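Local atomic coordinates of DegV family protein (Streptococcus agalactiae, PDB entry 3LUP), a protein that binds a long-chain fatty acid, seen here as elaidic acid, and may take part in lipid transport or fatty acid metabolism. Residues Thr120-Thr123 and Ser124-Gly128; Phe91-Ala94 and Gly95-Gly98; Asn248-Lys252 and Ala253-Asp257; Thr270-Gly273 and Glu274-Ala278; Asp73-Leu76 and Cys77-Lys81. All coordinates share one frame; numbering follows the deposited sequence.

Contact 1: Thr120-Thr123 and Ser124-Gly128; sequences TKIT and SAPQG
Thr123 and Gln127 join the loop Thr120-Thr123 to the first turn of the helix that follows it, through a polar bond between side chains four residues apart. The hydroxyl OG1 of Thr123 donates to OE1 of Gln127 over 3.1 Å and meets that oxygen almost end-on, with a C=O...donor angle of 168°. OG1 gets there because it stands anti to the backbone N of Thr123 (chi1 -169°), while the glutamine reaches back over the loop with an extended chain. Both groups have further partners: Thr123 OG1 is bonded to Ser13 OG, which also makes a weak hydrogen bond with Gln127 OE1, and Gln127 NE2 is bonded to the carbonyl of Leu90. With bonds at both ends, the amide of this buried glutamine is fixed in its rotation. Closer to the start of the loop, Thr120 OG1 is bonded to the carbonyl of Phe91 and takes a weak, long bond of 3.5 Å from Ile122 N.

The apolar part lies beside this network. Ile122 lays both its branches against the proline ring, CG2 and CG1 each 3.8 Å from Pro126 CB, and the two side chains run at about a right angle. Ile158 touches both residues. In the backbone, Gly128 N bonds to Ser124 O at 3.3 Å within the first helical turn.

Such a loop, leading from parallel strand 114-116 into helix 124-138, is where alpha/beta folds commonly place their binding sites, and here Ile122 and Thr123 touch the bound elaidic acid.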
loop_
_atom_site.group_PDB
_atom_site.type_symbol
_atom_site.label_atom_id
_atom_site.label_comp_id
_atom_site.label_asym_id
_atom_site.label_seq_id
_atom_site.Cartn_x
_atom_site.Cartn_y
_atom_site.Cartn_z
ATOM N N THR A 120 1.822 7.055 6.113
ATOM C CA THR A 120 0.746 6.077 6.115
ATOM C C THR A 120 1.222 4.746 6.638
ATOM O O THR A 120 0.417 3.973 7.124
ATOM C CB THR A 120 0.125 5.876 4.730
ATOM O OG1 THR A 120 1.095 5.286 3.850
ATOM C CG2 THR A 120 -0.355 7.207 4.172
ATOM N N LYS A 121 2.523 4.478 6.530
ATOM C CA LYS A 121 3.121 3.226 7.022
ATOM C C LYS A 121 2.536 1.982 6.359
ATOM O O LYS A 121 2.689 0.855 6.850
ATOM C CB LYS A 121 3.001 3.115 8.536
ATOM C CG LYS A 121 3.710 4.220 9.299
ATOM C CD LYS A 121 3.594 3.930 10.769
ATOM C CE LYS A 121 4.151 5.039 11.611
ATOM N NZ LYS A 121 3.777 4.748 13.025
ATOM N N ILE A 122 1.871 2.186 5.230
ATOM C CA ILE A 122 1.252 1.082 4.511
ATOM C C ILE A 122 1.212 1.359 3.005
ATOM O O ILE A 122 1.867 2.290 2.521
ATOM C CB ILE A 122 -0.130 0.710 5.132
ATOM C CG1 ILE A 122 -0.495 -0.738 4.805
ATOM C CG2 ILE A 122 -1.219 1.765 4.840
ATOM C CD1 ILE A 122 0.397 -1.758 5.567
ATOM N N THR A 123 0.493 0.528 2.270
ATOM C CA THR A 123 0.326 0.728 0.845
ATOM C C THR A 123 -0.835 -0.135 0.382
ATOM O O THR A 123 -1.569 -0.652 1.207
ATOM C CB THR A 123 1.655 0.450 0.060
ATOM O OG1 THR A 123 1.516 0.895 -1.290
ATOM C CG2 THR A 123 2.041 -1.028 0.082
ATOM N N SER A 124 -1.014 -0.286 -0.924
ATOM C CA SER A 124 -2.101 -1.109 -1.454
ATOM C C SER A 124 -3.446 -0.648 -0.859
ATOM O O SER A 124 -3.700 0.565 -0.800
ATOM C CB SER A 124 -1.824 -2.596 -1.184
ATOM O OG SER A 124 -2.862 -3.416 -1.685
ATOM N N ALA A 125 -4.263 -1.593 -0.383
ATOM C CA ALA A 125 -5.675 -1.342 -0.078
ATOM C C ALA A 125 -5.956 -0.511 1.184
ATOM O O ALA A 125 -6.878 0.323 1.180
ATOM C CB ALA A 125 -6.445 -2.645 -0.049
ATOM N N PRO A 126 -5.196 -0.748 2.280
ATOM C CA PRO A 126 -5.322 0.142 3.434
ATOM C C PRO A 126 -5.059 1.605 3.092
ATOM O O PRO A 126 -5.760 2.486 3.597
ATOM C CB PRO A 126 -4.257 -0.403 4.393
ATOM C CG PRO A 126 -4.298 -1.850 4.162
ATOM C CD PRO A 126 -4.435 -1.962 2.647
ATOM N N GLN A 127 -4.063 1.846 2.241
ATOM C CA GLN A 127 -3.753 3.187 1.774
ATOM C C GLN A 127 -4.980 3.798 1.090
ATOM O O GLN A 127 -5.372 4.927 1.401
ATOM C CB GLN A 127 -2.571 3.152 0.805
ATOM C CG GLN A 127 -1.661 4.398 0.824
ATOM C CD GLN A 127 -0.688 4.423 -0.347
ATOM O OE1 GLN A 127 -0.159 3.393 -0.760
ATOM N NE2 GLN A 127 -0.456 5.598 -0.892
ATOM N N GLY A 128 -5.604 3.031 0.195
ATOM C CA GLY A 128 -6.714 3.505 -0.612
ATOM C C GLY A 128 -7.903 3.764 0.267
ATOM O O GLY A 128 -8.619 4.755 0.094
#

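Contact 2: Phe91-Ala94 and Gly95-Gly98; sequences FIAA and GISG. With ELA (Elaidic acid), chain B.
Ala93 and Ile96 close a type I beta turn, with Ala94 and Gly95 at its corners. Ile96 N donates to Ala93 O at 3.1 Å; the bond is straight at the hydrogen (165°), although the donor stands well above the carbonyl plane. A water at the mouth of the turn lies 2.8 Å from Ile92 O and 2.9 Å from Ser97 O, placed to donate to either, though it has more acceptors in reach than protons.

The side chains pack on one flank. Ile92 and Ile96 meet through their longer branches, Ile92 CG1 lying 3.5 Å from Ile96 CD1, and Ala93 CB rests 3.7 Å from Ile96 CG1. Ile96 CG1 sits between its own backbone N and carbonyl carbon (chi1 66°), which carries CD1 over to Ile92. Elaidic acid runs along this surface: C6 faces Ile92 CD1, C10 faces Ile96 CD1, and C4 lies 3.2 Å from Ser97 OG, so two isoleucines and the Ser97 hydroxyl line this part of the lipid.

The turn lies in the loop from strand 86-89 to helix 99-103, with Gly98 as the N-cap; Ala94 leans on Trp100 of that helix, while Ala93 and Ile96 rest on Phe195 of strand 192-195.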
loop_
_atom_site.group_PDB
_atom_site.type_symbol
_atom_site.label_atom_id
_atom_site.label_comp_id
_atom_site.label_asym_id
_atom_site.label_seq_id
_atom_site.Cartn_x
_atom_site.Cartn_y
_atom_site.Cartn_z
ATOM N N PHE A 91 0.600 8.867 0.915
ATOM C CA PHE A 91 1.461 8.122 0.022
ATOM C C PHE A 91 2.016 6.860 0.674
ATOM O O PHE A 91 1.933 6.677 1.902
ATOM C CB PHE A 91 2.616 9.004 -0.451
ATOM C CG PHE A 91 2.179 10.325 -1.006
ATOM C CD1 PHE A 91 1.592 10.402 -2.270
ATOM C CD2 PHE A 91 2.347 11.491 -0.262
ATOM C CE1 PHE A 91 1.166 11.614 -2.780
ATOM C CE2 PHE A 91 1.945 12.710 -0.758
ATOM C CZ PHE A 91 1.342 12.781 -2.025
ATOM N N ILE A 92 2.573 6.001 -0.181
ATOM C CA ILE A 92 3.365 4.834 0.200
ATOM C C ILE A 92 4.225 5.026 1.489
ATOM O O ILE A 92 4.815 6.095 1.716
ATOM C CB ILE A 92 4.220 4.397 -1.029
ATOM C CG1 ILE A 92 4.935 3.072 -0.792
ATOM C CG2 ILE A 92 5.220 5.478 -1.431
ATOM C CD1 ILE A 92 5.142 2.264 -2.070
ATOM N N ALA A 93 4.259 3.988 2.330
ATOM C CA ALA A 93 5.058 3.944 3.572
ATOM C C ALA A 93 6.469 4.529 3.496
ATOM O O ALA A 93 7.252 4.158 2.626
ATOM C CB ALA A 93 5.147 2.499 4.053
ATOM N N ALA A 94 6.803 5.411 4.434
ATOM C CA ALA A 94 8.186 5.909 4.632
ATOM C C ALA A 94 9.241 4.795 4.724
ATOM O O ALA A 94 10.376 4.977 4.295
ATOM C CB ALA A 94 8.257 6.789 5.890
ATOM N N GLY A 95 8.855 3.646 5.295
ATOM C CA GLY A 95 9.757 2.512 5.508
ATOM C C GLY A 95 10.040 1.644 4.289
ATOM O O GLY A 95 10.824 0.695 4.366
ATOM N N ILE A 96 9.399 1.947 3.163
ATOM C CA ILE A 96 9.613 1.166 1.940
ATOM C C ILE A 96 9.922 2.046 0.730
ATOM O O ILE A 96 9.873 1.581 -0.409
ATOM C CB ILE A 96 8.413 0.228 1.622
ATOM C CG1 ILE A 96 7.161 1.031 1.276
ATOM C CG2 ILE A 96 8.150 -0.742 2.785
ATOM C CD1 ILE A 96 6.034 0.183 0.799
ATOM N N SER A 97 10.247 3.310 0.997
ATOM C CA SER A 97 10.480 4.318 -0.032
ATOM C C SER A 97 10.763 5.622 0.682
ATOM O O SER A 97 10.053 5.974 1.633
ATOM C CB SER A 97 9.239 4.502 -0.909
ATOM O OG SER A 97 9.563 5.210 -2.079
ATOM N N GLY A 98 11.789 6.340 0.223
ATOM C CA GLY A 98 12.155 7.618 0.818
ATOM C C GLY A 98 11.364 8.777 0.263
ATOM O O GLY A 98 11.739 9.933 0.442
HETATM C CA ELA B . 11.580 3.714 -4.211
HETATM C C ELA B . 13.032 3.741 -4.698
HETATM O O ELA B . 13.606 2.736 -5.212
HETATM C C3 ELA B . 10.560 3.447 -5.315
HETATM C C4 ELA B . 9.141 3.735 -4.838
HETATM C C5 ELA B . 8.204 2.519 -4.985
HETATM C C6 ELA B . 8.310 1.575 -3.780
HETATM C C7 ELA B . 7.736 0.172 -3.940
HETATM C C8 ELA B . 7.988 -0.644 -2.666
HETATM C C9 ELA B . 6.832 -1.588 -2.366
HETATM C C10 ELA B . 6.942 -2.665 -1.353
HETATM C C11 ELA B . 6.051 -3.887 -1.461
HETATM C C12 ELA B . 5.366 -4.235 -0.146
HETATM C C13 ELA B . 3.865 -3.996 -0.165
HETATM C C14 ELA B . 3.094 -4.954 0.731
HETATM C C15 ELA B . 1.585 -4.713 0.582
HETATM C C16 ELA B . 0.738 -5.390 1.661
HETATM C C17 ELA B . -0.013 -4.361 2.498
HETATM C C18 ELA B . -1.409 -4.831 2.888
HETATM O OXT ELA B . 13.691 4.799 -4.566
HETATM O O HOH W 1 7.389 6.932 0.968
#

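Contact 3: Asn248-Lys252 and Ala253-Asp257; sequences NLLAK and AGLKD
Leu255 turns back from the loop beyond helix 240-252 to meet Leu250, five residues earlier in the last helical turn. Its CB lies 3.6 Å from Leu250 O, the same carbonyl that its backbone N is bonded to. CG then stands anti to the carbonyl carbon of Leu255 (chi1 -57°), and from there the CD1 branch is the one that bends towards the helix. CD1 ends 3.8 Å from CD2 of Leu250, methyl against methyl, the two side chains meeting at a slant. Val221 of helix 210-224 touches both leucines, which places the pair on the inner flank of an otherwise exposed helix end.

The arrangement is a Schellman motif, in which a residue of positive phi ends the helix and two backbone bonds fold back into the last turn. Gly254 is that residue, with phi 98°. Leu255 N donates to Leu250 O at 2.9 Å, and one step inside it Gly254 N donates to Ala251 O at 3.1 Å, from above the plane of that carbonyl. The apolar meeting of Leu250 with Leu255 is the one characteristic of the motif, joining the residues at the two ends of the bond that spans five residues.

The ordinary helical pattern persists up to Ala253, whose N bonds to Leu249 O at 3.2 Å with a bent N-H...O angle of 138°; the methyl CB of Ala253 lies beside the same oxygen at 3.5 Å. Past the glycine the chain swings back across the helix end, where Lys256 CB comes to 4.2 Å from Ala251 CA before the lysine chain leads away.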
loop_
_atom_site.group_PDB
_atom_site.type_symbol
_atom_site.label_atom_id
_atom_site.label_comp_id
_atom_site.label_asym_id
_atom_site.label_seq_id
_atom_site.Cartn_x
_atom_site.Cartn_y
_atom_site.Cartn_z
ATOM N N ASN A 248 -11.469 -18.515 2.266
ATOM C CA ASN A 248 -12.244 -19.590 2.882
ATOM C C ASN A 248 -11.906 -19.762 4.349
ATOM O O ASN A 248 -12.806 -19.880 5.164
ATOM C CB ASN A 248 -12.082 -20.901 2.119
ATOM C CG ASN A 248 -12.637 -20.822 0.708
ATOM O OD1 ASN A 248 -13.595 -20.089 0.440
ATOM N ND2 ASN A 248 -12.027 -21.569 -0.209
ATOM N N LEU A 249 -10.618 -19.741 4.687
ATOM C CA LEU A 249 -10.194 -19.777 6.081
ATOM C C LEU A 249 -10.838 -18.656 6.895
ATOM O O LEU A 249 -11.214 -18.861 8.044
ATOM C CB LEU A 249 -8.672 -19.682 6.197
ATOM C CG LEU A 249 -7.835 -20.861 5.694
ATOM C CD1 LEU A 249 -6.354 -20.448 5.520
ATOM C CD2 LEU A 249 -7.992 -22.100 6.593
ATOM N N LEU A 250 -10.965 -17.475 6.292
ATOM C CA LEU A 250 -11.595 -16.326 6.932
ATOM C C LEU A 250 -13.119 -16.378 6.860
ATOM O O LEU A 250 -13.805 -15.837 7.726
ATOM C CB LEU A 250 -11.075 -15.037 6.313
ATOM C CG LEU A 250 -9.627 -14.710 6.678
ATOM C CD1 LEU A 250 -9.245 -13.403 6.043
ATOM C CD2 LEU A 250 -9.452 -14.631 8.187
ATOM N N ALA A 251 -13.637 -17.031 5.825
ATOM C CA ALA A 251 -15.070 -17.267 5.707
ATOM C C ALA A 251 -15.509 -18.179 6.844
ATOM O O ALA A 251 -16.466 -17.883 7.553
ATOM C CB ALA A 251 -15.408 -17.888 4.346
ATOM N N LYS A 252 -14.780 -19.277 7.019
ATOM C CA LYS A 252 -15.025 -20.214 8.111
ATOM C C LYS A 252 -14.951 -19.504 9.462
ATOM O O LYS A 252 -15.761 -19.764 10.340
ATOM C CB LYS A 252 -14.048 -21.403 8.071
ATOM C CG LYS A 252 -14.349 -22.447 9.133
ATOM C CD LYS A 252 -13.472 -23.681 9.063
ATOM C CE LYS A 252 -13.927 -24.705 10.098
ATOM N NZ LYS A 252 -13.214 -26.009 9.969
ATOM N N ALA A 253 -13.995 -18.595 9.624
ATOM C CA ALA A 253 -13.795 -17.958 10.923
ATOM C C ALA A 253 -14.895 -16.931 11.281
ATOM O O ALA A 253 -14.932 -16.425 12.405
ATOM C CB ALA A 253 -12.396 -17.357 11.017
ATOM N N GLY A 254 -15.798 -16.656 10.339
ATOM C CA GLY A 254 -16.879 -15.688 10.538
ATOM C C GLY A 254 -16.657 -14.282 9.984
ATOM O O GLY A 254 -17.449 -13.385 10.263
ATOM N N LEU A 255 -15.599 -14.087 9.188
ATOM C CA LEU A 255 -15.159 -12.743 8.766
ATOM C C LEU A 255 -15.429 -12.393 7.300
ATOM O O LEU A 255 -14.875 -11.421 6.789
ATOM C CB LEU A 255 -13.670 -12.527 9.096
ATOM C CG LEU A 255 -13.235 -12.683 10.562
ATOM C CD1 LEU A 255 -11.748 -12.895 10.651
ATOM C CD2 LEU A 255 -13.649 -11.487 11.406
ATOM N N LYS A 256 -16.290 -13.170 6.649
ATOM C CA LYS A 256 -16.658 -13.016 5.234
ATOM C C LYS A 256 -17.175 -11.618 4.859
ATOM O O LYS A 256 -17.034 -11.182 3.718
ATOM C CB LYS A 256 -17.737 -14.064 4.902
ATOM C CG LYS A 256 -18.107 -14.231 3.431
ATOM C CD LYS A 256 -19.566 -14.662 3.261
ATOM C CE LYS A 256 -19.756 -16.181 3.394
ATOM N NZ LYS A 256 -21.182 -16.591 3.309
ATOM N N ASP A 257 -17.765 -10.914 5.818
ATOM C CA ASP A 257 -18.615 -9.757 5.496
ATOM C C ASP A 257 -17.906 -8.528 4.958
ATOM O O ASP A 257 -18.377 -7.920 4.007
ATOM C CB ASP A 257 -19.532 -9.413 6.667
ATOM C CG ASP A 257 -20.650 -10.426 6.826
ATOM O OD1 ASP A 257 -21.348 -10.700 5.817
ATOM O OD2 ASP A 257 -20.819 -10.959 7.950
#

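Contact 4: Thr270-Gly273 and Glu274-Ala278; sequences THLG and EGAVA. With ELA (Elaidic acid), chain B.
Leu272 and Ala276 touch across the turn that takes helix 266-272 into strand 277-283, a helix-to-strand connection beside the fatty acid pocket. Along the helix, Thr270 comes first: its hydroxyl is bonded to the carbonyl of Gly266 and to Tyr51, and its methyl CG2 lies 4.0 Å above one face of the His271 ring, offset towards the rim. CG of His271 stands opposite its carbonyl carbon (chi1 -64°), which brings the ring alongside the lipid. Its other face is taken by elaidic acid, whose C8 stands 3.4 Å above the plane, likewise offset towards the rim. The imidazole thus has a group on each face, while its NE2 is bonded to Thr64, which would oppose rotation of the ring.

Leu272 splits its two methyls between pocket and turn. CD1 reaches C12 of elaidic acid at 3.5 Å; CD2 rests against Ala276 CB at 3.9 Å, with Leu272 CB equally near that methyl. Gly273 then breaks the helix with a positive phi of 88° and redirects the chain. Its carbonyl oxygen is bonded to the hydroxyl of Ser237, which also pairs with Ala276 N, so one serine side chain joins both limbs of the turn before the chain enters the mixed sheet. A water links the two limbs again, donating to Leu272 O at 2.7 Å and to Glu274 O at 2.8 Å.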
loop_
_atom_site.group_PDB
_atom_site.type_symbol
_atom_site.label_atom_id
_atom_site.label_comp_id
_atom_site.label_asym_id
_atom_site.label_seq_id
_atom_site.Cartn_x
_atom_site.Cartn_y
_atom_site.Cartn_z
ATOM N N THR A 270 6.871 -6.157 -8.302
ATOM C CA THR A 270 8.321 -5.944 -8.341
ATOM C C THR A 270 9.047 -6.285 -7.028
ATOM O O THR A 270 10.113 -6.892 -7.052
ATOM C CB THR A 270 8.676 -4.484 -8.779
ATOM O OG1 THR A 270 8.240 -4.261 -10.127
ATOM C CG2 THR A 270 10.179 -4.229 -8.710
ATOM N N HIS A 271 8.482 -5.898 -5.890
ATOM C CA HIS A 271 9.172 -6.084 -4.610
ATOM C C HIS A 271 8.776 -7.370 -3.886
ATOM O O HIS A 271 9.531 -7.896 -3.060
ATOM C CB HIS A 271 8.978 -4.852 -3.722
ATOM C CG HIS A 271 9.599 -3.619 -4.301
ATOM N ND1 HIS A 271 10.915 -3.275 -4.081
ATOM C CD2 HIS A 271 9.102 -2.687 -5.150
ATOM C CE1 HIS A 271 11.192 -2.162 -4.740
ATOM N NE2 HIS A 271 10.106 -1.783 -5.392
ATOM N N LEU A 272 7.599 -7.882 -4.215
ATOM C CA LEU A 272 7.090 -9.063 -3.565
ATOM C C LEU A 272 7.376 -10.327 -4.380
ATOM O O LEU A 272 7.519 -11.418 -3.819
ATOM C CB LEU A 272 5.592 -8.893 -3.311
ATOM C CG LEU A 272 5.099 -8.648 -1.884
ATOM C CD1 LEU A 272 5.851 -7.526 -1.171
ATOM C CD2 LEU A 272 3.592 -8.409 -1.888
ATOM N N GLY A 273 7.474 -10.163 -5.698
ATOM C CA GLY A 273 7.567 -11.285 -6.608
ATOM C C GLY A 273 6.171 -11.723 -6.993
ATOM O O GLY A 273 5.184 -11.253 -6.402
ATOM N N GLU A 274 6.089 -12.603 -7.995
ATOM C CA GLU A 274 4.843 -13.264 -8.347
ATOM C C GLU A 274 4.591 -14.382 -7.336
ATOM O O GLU A 274 5.532 -14.866 -6.691
ATOM C CB GLU A 274 4.903 -13.825 -9.776
ATOM C CG GLU A 274 3.626 -14.521 -10.234
ATOM C CD GLU A 274 3.558 -14.712 -11.737
ATOM O OE1 GLU A 274 4.541 -14.358 -12.413
ATOM O OE2 GLU A 274 2.526 -15.217 -12.251
ATOM N N GLY A 275 3.325 -14.787 -7.213
ATOM C CA GLY A 275 2.906 -15.793 -6.250
ATOM C C GLY A 275 2.729 -15.297 -4.817
ATOM O O GLY A 275 2.484 -16.113 -3.921
ATOM N N ALA A 276 2.861 -13.983 -4.575
ATOM C CA ALA A 276 2.689 -13.436 -3.223
ATOM C C ALA A 276 1.215 -13.354 -2.812
ATOM O O ALA A 276 0.342 -13.186 -3.669
ATOM C CB ALA A 276 3.324 -12.094 -3.118
ATOM N N VAL A 277 0.948 -13.501 -1.507
ATOM C CA VAL A 277 -0.391 -13.287 -0.918
ATOM C C VAL A 277 -0.240 -12.489 0.379
ATOM O O VAL A 277 0.743 -12.649 1.115
ATOM C CB VAL A 277 -1.182 -14.626 -0.686
ATOM C CG1 VAL A 277 -0.736 -15.315 0.581
ATOM C CG2 VAL A 277 -2.682 -14.383 -0.624
ATOM N N ALA A 278 -1.203 -11.608 0.638
ATOM C CA ALA A 278 -1.143 -10.696 1.779
ATOM C C ALA A 278 -2.539 -10.404 2.267
ATOM O O ALA A 278 -3.516 -10.676 1.571
ATOM C CB ALA A 278 -0.472 -9.405 1.388
HETATM C CA ELA B . 11.580 3.714 -4.211
HETATM C C ELA B . 13.032 3.741 -4.698
HETATM O O ELA B . 13.606 2.736 -5.212
HETATM C C3 ELA B . 10.560 3.447 -5.315
HETATM C C4 ELA B . 9.141 3.735 -4.838
HETATM C C5 ELA B . 8.204 2.519 -4.985
HETATM C C6 ELA B . 8.310 1.575 -3.780
HETATM C C7 ELA B . 7.736 0.172 -3.940
HETATM C C8 ELA B . 7.988 -0.644 -2.666
HETATM C C9 ELA B . 6.832 -1.588 -2.366
HETATM C C10 ELA B . 6.942 -2.665 -1.353
HETATM C C11 ELA B . 6.051 -3.887 -1.461
HETATM C C12 ELA B . 5.366 -4.235 -0.146
HETATM C C13 ELA B . 3.865 -3.996 -0.165
HETATM C C14 ELA B . 3.094 -4.954 0.731
HETATM C C15 ELA B . 1.585 -4.713 0.582
HETATM C C16 ELA B . 0.738 -5.390 1.661
HETATM C C17 ELA B . -0.013 -4.361 2.498
HETATM C C18 ELA B . -1.409 -4.831 2.888
HETATM O OXT ELA B . 13.691 4.799 -4.566
HETATM O O HOH W 2 6.694 -13.916 -4.378
#

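Contact 5: Asp73-Leu76 and Cys77-Lys81; sequences DDLL and CQLEK
Leu75 O accepts the shortest backbone bond of this pair of segments, from Leu79 N at 2.9 Å with an N-H...O angle of 153°. The same two residues also meet through their side chains: Leu79 CD1 lies 3.9 Å from Leu75 CG, the chains slanting past one another one helical turn apart. Leu75 CG stands anti to its backbone N (chi1 -177°), whereas Leu79 CG stands anti to its own carbonyl carbon (chi1 -66°), and the two leucines thereby converge on one flank. A looser contact of 4.5 Å brings Leu76 CD2 towards Leu79 CD1.

Helix 69-81 is amphipathic here. Its leucine flank covers the parallel sheet: Leu75 touches Tyr27, Leu29 and Ile9, and Leu79 touches Tyr27, Ala7 and Ile9, so both rest on strands 26-29 and 6-11 in the layered manner of an alpha/beta domain. A glycerol, probably from the crystallisation liquor, lies about 4 Å from the side chain of Leu75.

The regular i to i+4 bonds continue on either side of the first, Gln78 N to Asp74 O at 3.0 Å and Glu80 N to Leu76 O at 3.1 Å, with Cys77 N to Asp73 O at 3.2 Å. On another flank Asp73 OD1 is bonded to NE2 of His110, and Leu76 and Cys77 pack against the same histidine. The exposed residues are polar, and Gln78 NE2 makes a weak bond to Glu82.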
loop_
_atom_site.group_PDB
_atom_site.type_symbol
_atom_site.label_atom_id
_atom_site.label_comp_id
_atom_site.label_asym_id
_atom_site.label_seq_id
_atom_site.Cartn_x
_atom_site.Cartn_y
_atom_site.Cartn_z
ATOM N N ASP A 73 5.056 18.952 -6.906
ATOM C CA ASP A 73 5.266 20.386 -6.812
ATOM C C ASP A 73 4.313 21.160 -7.709
ATOM O O ASP A 73 3.647 22.084 -7.246
ATOM C CB ASP A 73 6.702 20.723 -7.178
ATOM C CG ASP A 73 7.005 22.178 -7.012
ATOM O OD1 ASP A 73 6.619 22.729 -5.957
ATOM O OD2 ASP A 73 7.618 22.771 -7.930
ATOM N N ASP A 74 4.252 20.766 -8.981
ATOM C CA ASP A 74 3.383 21.398 -9.975
ATOM C C ASP A 74 1.879 21.160 -9.712
ATOM O O ASP A 74 1.038 22.020 -10.014
ATOM C CB ASP A 74 3.763 20.936 -11.392
ATOM C CG ASP A 74 5.213 21.308 -11.785
ATOM O OD1 ASP A 74 5.707 22.394 -11.382
ATOM O OD2 ASP A 74 5.856 20.509 -12.518
ATOM N N LEU A 75 1.552 19.993 -9.156
ATOM C CA LEU A 75 0.183 19.671 -8.764
ATOM C C LEU A 75 -0.280 20.540 -7.589
ATOM O O LEU A 75 -1.429 20.997 -7.550
ATOM C CB LEU A 75 0.061 18.194 -8.389
ATOM C CG LEU A 75 -1.347 17.703 -8.030
ATOM C CD1 LEU A 75 -2.360 17.948 -9.157
ATOM C CD2 LEU A 75 -1.306 16.242 -7.692
ATOM N N LEU A 76 0.619 20.752 -6.635
ATOM C CA LEU A 76 0.329 21.588 -5.494
ATOM C C LEU A 76 0.012 23.007 -5.926
ATOM O O LEU A 76 -0.972 23.598 -5.475
ATOM C CB LEU A 76 1.491 21.573 -4.500
ATOM C CG LEU A 76 1.636 20.321 -3.631
ATOM C CD1 LEU A 76 2.712 20.545 -2.613
ATOM C CD2 LEU A 76 0.347 19.988 -2.929
ATOM N N CYS A 77 0.843 23.542 -6.810
ATOM C CA CYS A 77 0.649 24.876 -7.355
ATOM C C CYS A 77 -0.685 24.965 -8.103
ATOM O O CYS A 77 -1.464 25.894 -7.882
ATOM C CB CYS A 77 1.831 25.241 -8.257
ATOM S SG CYS A 77 1.650 26.806 -9.116
ATOM N N GLN A 78 -0.946 23.979 -8.965
ATOM C CA GLN A 78 -2.214 23.860 -9.707
ATOM C C GLN A 78 -3.458 23.827 -8.796
ATOM O O GLN A 78 -4.474 24.461 -9.089
ATOM C CB GLN A 78 -2.174 22.631 -10.636
ATOM C CG GLN A 78 -3.209 22.634 -11.757
ATOM C CD GLN A 78 -3.201 23.935 -12.595
ATOM O OE1 GLN A 78 -2.142 24.504 -12.877
ATOM N NE2 GLN A 78 -4.391 24.394 -13.003
ATOM N N LEU A 79 -3.369 23.095 -7.693
ATOM C CA LEU A 79 -4.468 23.017 -6.734
ATOM C C LEU A 79 -4.740 24.374 -6.076
ATOM O O LEU A 79 -5.896 24.784 -5.933
ATOM C CB LEU A 79 -4.195 21.926 -5.685
ATOM C CG LEU A 79 -4.166 20.480 -6.213
ATOM C CD1 LEU A 79 -3.426 19.546 -5.283
ATOM C CD2 LEU A 79 -5.552 19.968 -6.458
ATOM N N GLU A 80 -3.663 25.070 -5.705
ATOM C CA GLU A 80 -3.744 26.407 -5.123
ATOM C C GLU A 80 -4.516 27.369 -6.013
ATOM O O GLU A 80 -5.358 28.116 -5.520
ATOM C CB GLU A 80 -2.340 26.946 -4.850
ATOM C CG GLU A 80 -2.246 28.336 -4.212
ATOM C CD GLU A 80 -0.789 28.727 -3.907
ATOM O OE1 GLU A 80 -0.028 27.887 -3.346
ATOM O OE2 GLU A 80 -0.393 29.872 -4.234
ATOM N N LYS A 81 -4.228 27.354 -7.316
ATOM C CA LYS A 81 -4.947 28.221 -8.254
ATOM C C LYS A 81 -6.288 27.646 -8.736
ATOM O O LYS A 81 -7.119 28.356 -9.282
ATOM C CB LYS A 81 -4.058 28.700 -9.407
ATOM C CG LYS A 81 -3.275 27.643 -10.140
ATOM C CD LYS A 81 -2.087 28.286 -10.862
ATOM C CE LYS A 81 -1.681 27.466 -12.079
ATOM N NZ LYS A 81 -0.310 27.792 -12.590
#

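Overall arrangement
Contacts 1, 2 and 4 line the lipid pocket: contact 1, nearest the chain's centre, lies towards the lipid's methyl end, and contacts 2 and 4 lie along its carboxylate half and middle. Contacts 1 and 2 touch directly, Ile122 O meeting Ala93 N, and belong to loops following strands 114-116 and 86-89 of the parallel sheet; contact 4 feeds the mixed sheet. Contact 5, partly buried, packs a helix on the parallel sheet, while contact 3 is a surface helix end, their centres about 44 Å apart on opposite sides of the chain's centre. Side-chain hydrogen bonding marks contact 1, bridging water contacts 2 and 4, and backbone bonds with leucine pairs contacts 3 and 5.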